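Local coordinates for protein methylaspartate ammonia-lyase (Citrobacter amalonaticus, PDB 1KKO) that catalyses the reversible anti elimination of ammonia from L-threo-3-methylaspartate to give mesaconate, using magnesium as its cofactor, at residues K4-T9 against P99-R104; V53-I58 against Y132-A137. All blocks are in the same frame, centred on the assembly; numbering follows the deposited sequence.

Contact 1. Residues K4-T9 against P99-R104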
loop_
_atom_site.group_PDB
_atom_site.type_symbol
_atom_site.label_atom_id
_atom_site.label_comp_id
_atom_site.label_asym_id
_atom_site.label_seq_id
_atom_site.Cartn_x
_atom_site.Cartn_y
_atom_site.Cartn_z
ATOM N N LYS A 4 -9.114 -22.174 -17.571
ATOM C CA LYS A 4 -9.973 -21.902 -18.716
ATOM C C LYS A 4 -9.470 -20.726 -19.534
ATOM O O LYS A 4 -9.446 -20.774 -20.754
ATOM C CB LYS A 4 -11.388 -21.581 -18.242
ATOM C CG LYS A 4 -12.353 -22.736 -18.291
ATOM C CD LYS A 4 -13.780 -22.288 -18.014
ATOM C CE LYS A 4 -13.856 -21.208 -16.965
ATOM N NZ LYS A 4 -13.879 -19.847 -17.568
ATOM N N GLN A 5 -9.089 -19.647 -18.850
ATOM C CA GLN A 5 -8.678 -18.436 -19.539
ATOM C C GLN A 5 -7.566 -17.764 -18.767
ATOM O O GLN A 5 -7.595 -17.760 -17.542
ATOM C CB GLN A 5 -9.855 -17.463 -19.657
ATOM C CG GLN A 5 -9.548 -16.272 -20.534
ATOM C CD GLN A 5 -10.772 -15.543 -21.052
ATOM O OE1 GLN A 5 -11.907 -15.848 -20.667
ATOM N NE2 GLN A 5 -10.538 -14.572 -21.934
ATOM N N ALA A 6 -6.602 -17.206 -19.490
ATOM C CA ALA A 6 -5.505 -16.448 -18.875
ATOM C C ALA A 6 -5.560 -15.010 -19.387
ATOM O O ALA A 6 -5.705 -14.785 -20.592
ATOM C CB ALA A 6 -4.178 -17.070 -19.221
ATOM N N LEU A 7 -5.446 -14.049 -18.468
ATOM C CA LEU A 7 -5.517 -12.628 -18.808
ATOM C C LEU A 7 -4.310 -11.913 -18.255
ATOM O O LEU A 7 -3.866 -12.213 -17.152
ATOM C CB LEU A 7 -6.760 -11.973 -18.197
ATOM C CG LEU A 7 -8.111 -12.521 -18.629
ATOM C CD1 LEU A 7 -9.188 -11.593 -18.109
ATOM C CD2 LEU A 7 -8.215 -12.622 -20.105
ATOM N N PHE A 8 -3.794 -10.972 -19.035
ATOM C CA PHE A 8 -2.646 -10.152 -18.667
ATOM C C PHE A 8 -3.051 -8.684 -18.738
ATOM O O PHE A 8 -3.550 -8.230 -19.770
ATOM C CB PHE A 8 -1.480 -10.418 -19.612
ATOM C CG PHE A 8 -0.975 -11.839 -19.564
ATOM C CD1 PHE A 8 -0.221 -12.290 -18.486
ATOM C CD2 PHE A 8 -1.261 -12.726 -20.590
ATOM C CE1 PHE A 8 0.251 -13.586 -18.428
ATOM C CE2 PHE A 8 -0.803 -14.035 -20.524
ATOM C CZ PHE A 8 -0.040 -14.453 -19.443
ATOM N N THR A 9 -2.854 -7.952 -17.647
ATOM C CA THR A 9 -3.221 -6.543 -17.615
ATOM C C THR A 9 -2.094 -5.695 -17.055
ATOM O O THR A 9 -1.516 -5.985 -15.998
ATOM C CB THR A 9 -4.513 -6.326 -16.817
ATOM O OG1 THR A 9 -4.368 -6.791 -15.496
ATOM C CG2 THR A 9 -5.599 -7.203 -17.302
ATOM N N PRO A 99 -1.239 -19.294 -24.561
ATOM C CA PRO A 99 -1.535 -20.656 -25.039
ATOM C C PRO A 99 -0.916 -21.775 -24.214
ATOM O O PRO A 99 -1.354 -22.924 -24.272
ATOM C CB PRO A 99 -0.949 -20.671 -26.448
ATOM C CG PRO A 99 -0.872 -19.270 -26.844
ATOM C CD PRO A 99 -0.506 -18.517 -25.573
ATOM N N LEU A 100 0.128 -21.455 -23.459
ATOM C CA LEU A 100 0.751 -22.436 -22.597
ATOM C C LEU A 100 0.025 -22.548 -21.269
ATOM O O LEU A 100 0.223 -23.503 -20.520
ATOM C CB LEU A 100 2.222 -22.092 -22.369
ATOM C CG LEU A 100 3.070 -22.109 -23.643
ATOM C CD1 LEU A 100 4.481 -21.594 -23.396
ATOM C CD2 LEU A 100 3.116 -23.506 -24.204
ATOM N N LEU A 101 -0.810 -21.557 -20.963
ATOM C CA LEU A 101 -1.567 -21.558 -19.715
ATOM C C LEU A 101 -2.977 -22.099 -19.883
ATOM O O LEU A 101 -3.455 -22.866 -19.052
ATOM C CB LEU A 101 -1.656 -20.138 -19.155
ATOM C CG LEU A 101 -0.357 -19.576 -18.583
ATOM C CD1 LEU A 101 -0.489 -18.079 -18.412
ATOM C CD2 LEU A 101 -0.009 -20.254 -17.277
ATOM N N GLU A 102 -3.648 -21.686 -20.949
ATOM C CA GLU A 102 -5.029 -22.105 -21.134
ATOM C C GLU A 102 -5.052 -23.620 -21.363
ATOM O O GLU A 102 -4.257 -24.163 -22.135
ATOM C CB GLU A 102 -5.694 -21.301 -22.248
ATOM C CG GLU A 102 -5.794 -19.837 -21.833
ATOM C CD GLU A 102 -6.510 -18.937 -22.809
ATOM O OE1 GLU A 102 -6.902 -17.821 -22.380
ATOM O OE2 GLU A 102 -6.682 -19.309 -23.996
ATOM N N GLY A 103 -5.924 -24.296 -20.633
ATOM C CA GLY A 103 -6.036 -25.745 -20.712
ATOM C C GLY A 103 -5.079 -26.487 -19.805
ATOM O O GLY A 103 -5.147 -27.708 -19.681
ATOM N N ARG A 104 -4.172 -25.766 -19.155
ATOM C CA ARG A 104 -3.186 -26.392 -18.291
ATOM C C ARG A 104 -3.796 -26.824 -16.975
ATOM O O ARG A 104 -4.591 -26.096 -16.372
ATOM C CB ARG A 104 -2.028 -25.425 -18.040
ATOM C CG ARG A 104 -1.001 -25.850 -17.008
ATOM C CD ARG A 104 0.201 -24.904 -16.999
ATOM N NE ARG A 104 0.833 -24.913 -18.307
ATOM C CZ ARG A 104 1.880 -25.663 -18.628
ATOM N NH1 ARG A 104 2.463 -26.421 -17.713
ATOM N NH2 ARG A 104 2.344 -25.627 -19.866
#
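OE1 of E102 is met by two neighbouring residues of the strand: the backbone N-H of A6 bonds to it, and CA and CG of Q5 lie alongside. The bond from A6 N to E102 OE1 is 3.0 Å long and nearly straight (168°), and it uses the anti lone pair, on the side away from OE2. E102 gets there with CG opposite its own carbonyl carbon (chi1 -65°) and an extended chain, which carries the carboxylate across from the end of the helix. Q5 runs beside it in the same direction, CG 3.6 Å from E102 OE1, but its amide is turned almost perpendicular to the carboxylate, and its OE1 bonds to T411 of the second subunit. K4 and Q5 both face I58, a classic beta bulge just before the bonded N-H of A6.

Beside this polar link the packing is apolar. CD1 of L101 reaches both A6 CB, at 3.9 Å, and F8 CZ, at 3.8 Å, on strand 3-18. Beyond L101 the chain makes a type II turn to R104, with G103 at its third position. R104 folds back side-on, NE and NH2 both on L100 O (NE to O 2.7 Å), so the carbonyl lies in the guanidinium plane, while NH1 bonds to N112.

L101 also packs on F116 of helix 110-118 and on L134 and L138 of helix 128-146, and F8 lies along helix 86-101, so strand 3-18 and three helices close one hydrophobic core.

Contact 2. Residues V53-I58 against Y132-A137; sequences VSVQLI and YGLSQA
V55 and L57, two residues apart and thus on one face of the strand, both direct their side chains at A137 of the helix. This is a helix laid on an antiparallel sheet, in the N-terminal domain that members of the enolase superfamily carry beside their barrel. The short axes run 8.2 Å apart and 29° from parallel, and A137 CB sits between the side chains of V55 and L57.

The two branches of V55 touch different parts of the helix. CG1, set opposite the backbone N (chi1 -177°), lies 3.8 Å from A137 CB and more loosely against L134 CD2. CG2 turns the other way, toward the backbone of G133, where it comes 4.2 Å from the carbonyl O. L134 leaves the helix pointing off the strand, and its end bends back to meet V55.

On the far face S54 and Q56 turn from the helix and bond to R404 of the second subunit; S54 also bonds to D68 of the neighbouring strand. From the helix side, Q136 OE1 takes the backbone N-H of D68. Two residues on from V55, CD1 of L57 rests 3.7 Å from A137 CB and equally close to A137 O.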
loop_
_atom_site.group_PDB
_atom_site.type_symbol
_atom_site.label_atom_id
_atom_site.label_comp_id
_atom_site.label_asym_id
_atom_site.label_seq_id
_atom_site.Cartn_x
_atom_site.Cartn_y
_atom_site.Cartn_z
ATOM N N VAL A 53 2.654 -6.417 -14.498
ATOM C CA VAL A 53 1.635 -7.053 -15.316
ATOM C C VAL A 53 0.907 -8.043 -14.432
ATOM O O VAL A 53 1.514 -8.974 -13.897
ATOM C CB VAL A 53 2.193 -7.780 -16.546
ATOM C CG1 VAL A 53 1.080 -8.579 -17.245
ATOM C CG2 VAL A 53 2.836 -6.793 -17.497
ATOM N N SER A 54 -0.394 -7.839 -14.254
ATOM C CA SER A 54 -1.193 -8.765 -13.484
ATOM C C SER A 54 -1.569 -9.954 -14.349
ATOM O O SER A 54 -1.955 -9.799 -15.499
ATOM C CB SER A 54 -2.478 -8.115 -12.978
ATOM O OG SER A 54 -2.247 -7.138 -11.977
ATOM N N VAL A 55 -1.445 -11.127 -13.753
ATOM C CA VAL A 55 -1.837 -12.386 -14.359
ATOM C C VAL A 55 -3.095 -12.861 -13.648
ATOM O O VAL A 55 -3.120 -12.934 -12.427
ATOM C CB VAL A 55 -0.734 -13.458 -14.142
ATOM C CG1 VAL A 55 -1.097 -14.762 -14.834
ATOM C CG2 VAL A 55 0.606 -12.933 -14.643
ATOM N N GLN A 56 -4.149 -13.133 -14.408
ATOM C CA GLN A 56 -5.363 -13.693 -13.846
ATOM C C GLN A 56 -5.648 -14.986 -14.583
ATOM O O GLN A 56 -5.644 -15.020 -15.814
ATOM C CB GLN A 56 -6.533 -12.726 -14.010
ATOM C CG GLN A 56 -6.356 -11.450 -13.213
ATOM C CD GLN A 56 -7.547 -10.534 -13.341
ATOM O OE1 GLN A 56 -8.359 -10.456 -12.419
ATOM N NE2 GLN A 56 -7.675 -9.871 -14.483
ATOM N N LEU A 57 -5.901 -16.036 -13.814
ATOM C CA LEU A 57 -6.195 -17.341 -14.385
ATOM C C LEU A 57 -7.587 -17.734 -13.936
ATOM O O LEU A 57 -7.820 -17.991 -12.764
ATOM C CB LEU A 57 -5.187 -18.376 -13.895
ATOM C CG LEU A 57 -3.709 -18.025 -14.073
ATOM C CD1 LEU A 57 -2.834 -19.092 -13.454
ATOM C CD2 LEU A 57 -3.323 -17.847 -15.521
ATOM N N ILE A 58 -8.524 -17.740 -14.874
ATOM C CA ILE A 58 -9.889 -18.152 -14.584
ATOM C C ILE A 58 -9.901 -19.657 -14.709
ATOM O O ILE A 58 -9.563 -20.191 -15.771
ATOM C CB ILE A 58 -10.882 -17.539 -15.576
ATOM C CG1 ILE A 58 -10.797 -16.014 -15.566
ATOM C CG2 ILE A 58 -12.289 -17.971 -15.249
ATOM C CD1 ILE A 58 -11.646 -15.379 -16.630
ATOM N N TYR A 132 8.193 -14.736 -11.893
ATOM C CA TYR A 132 7.677 -14.366 -10.582
ATOM C C TYR A 132 6.147 -14.287 -10.611
ATOM O O TYR A 132 5.468 -14.924 -9.806
ATOM C CB TYR A 132 8.275 -13.024 -10.185
ATOM C CG TYR A 132 8.098 -12.561 -8.764
ATOM C CD1 TYR A 132 8.363 -13.392 -7.689
ATOM C CD2 TYR A 132 7.717 -11.241 -8.497
ATOM C CE1 TYR A 132 8.234 -12.934 -6.390
ATOM C CE2 TYR A 132 7.609 -10.768 -7.203
ATOM C CZ TYR A 132 7.872 -11.623 -6.142
ATOM O OH TYR A 132 7.783 -11.198 -4.835
ATOM N N GLY A 133 5.601 -13.517 -11.546
ATOM C CA GLY A 133 4.160 -13.356 -11.618
ATOM C C GLY A 133 3.406 -14.613 -12.011
ATOM O O GLY A 133 2.369 -14.921 -11.443
ATOM N N LEU A 134 3.899 -15.324 -13.019
ATOM C CA LEU A 134 3.253 -16.560 -13.424
ATOM C C LEU A 134 3.207 -17.547 -12.277
ATOM O O LEU A 134 2.190 -18.177 -12.022
ATOM C CB LEU A 134 3.977 -17.208 -14.600
ATOM C CG LEU A 134 3.920 -16.483 -15.938
ATOM C CD1 LEU A 134 4.745 -17.252 -16.950
ATOM C CD2 LEU A 134 2.490 -16.324 -16.437
ATOM N N SER A 135 4.321 -17.687 -11.576
ATOM C CA SER A 135 4.392 -18.668 -10.502
ATOM C C SER A 135 3.465 -18.303 -9.334
ATOM O O SER A 135 2.866 -19.175 -8.702
ATOM C CB SER A 135 5.830 -18.853 -10.045
ATOM O OG SER A 135 6.312 -17.705 -9.389
ATOM N N GLN A 136 3.312 -17.007 -9.051
ATOM C CA GLN A 136 2.357 -16.588 -8.029
ATOM C C GLN A 136 0.951 -17.029 -8.421
ATOM O O GLN A 136 0.232 -17.593 -7.629
ATOM C CB GLN A 136 2.328 -15.076 -7.864
ATOM C CG GLN A 136 3.550 -14.436 -7.242
ATOM C CD GLN A 136 3.540 -12.963 -7.538
ATOM O OE1 GLN A 136 2.487 -12.324 -7.453
ATOM N NE2 GLN A 136 4.684 -12.418 -7.917
ATOM N N ALA A 137 0.577 -16.748 -9.659
ATOM C CA ALA A 137 -0.757 -17.091 -10.120
ATOM C C ALA A 137 -0.973 -18.610 -10.153
ATOM O O ALA A 137 -2.056 -19.081 -9.844
ATOM C CB ALA A 137 -1.027 -16.488 -11.472
#

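How the contacts relate
The centres of the two contacts are about 10 Å apart, and both belong to the N-terminal domain. Strands 3-18 and 47-59 are antiparallel neighbours in its sheet, joined by K4 N to I58 O and T9 O to S54 N. Along the chain the segments alternate: strand 4-9, strand 53-58, the helix end and turn 99-104, helix 132-137. Contact 1 brings the end of helix 86-101 against the outer strand of the sheet within this chain, and contact 2 lays helix 128-146 on the central one. F8 packs on V55 and A6 on L57, merging both into one core, while the opposite face of the two strands meets the second subunit of the homodimer.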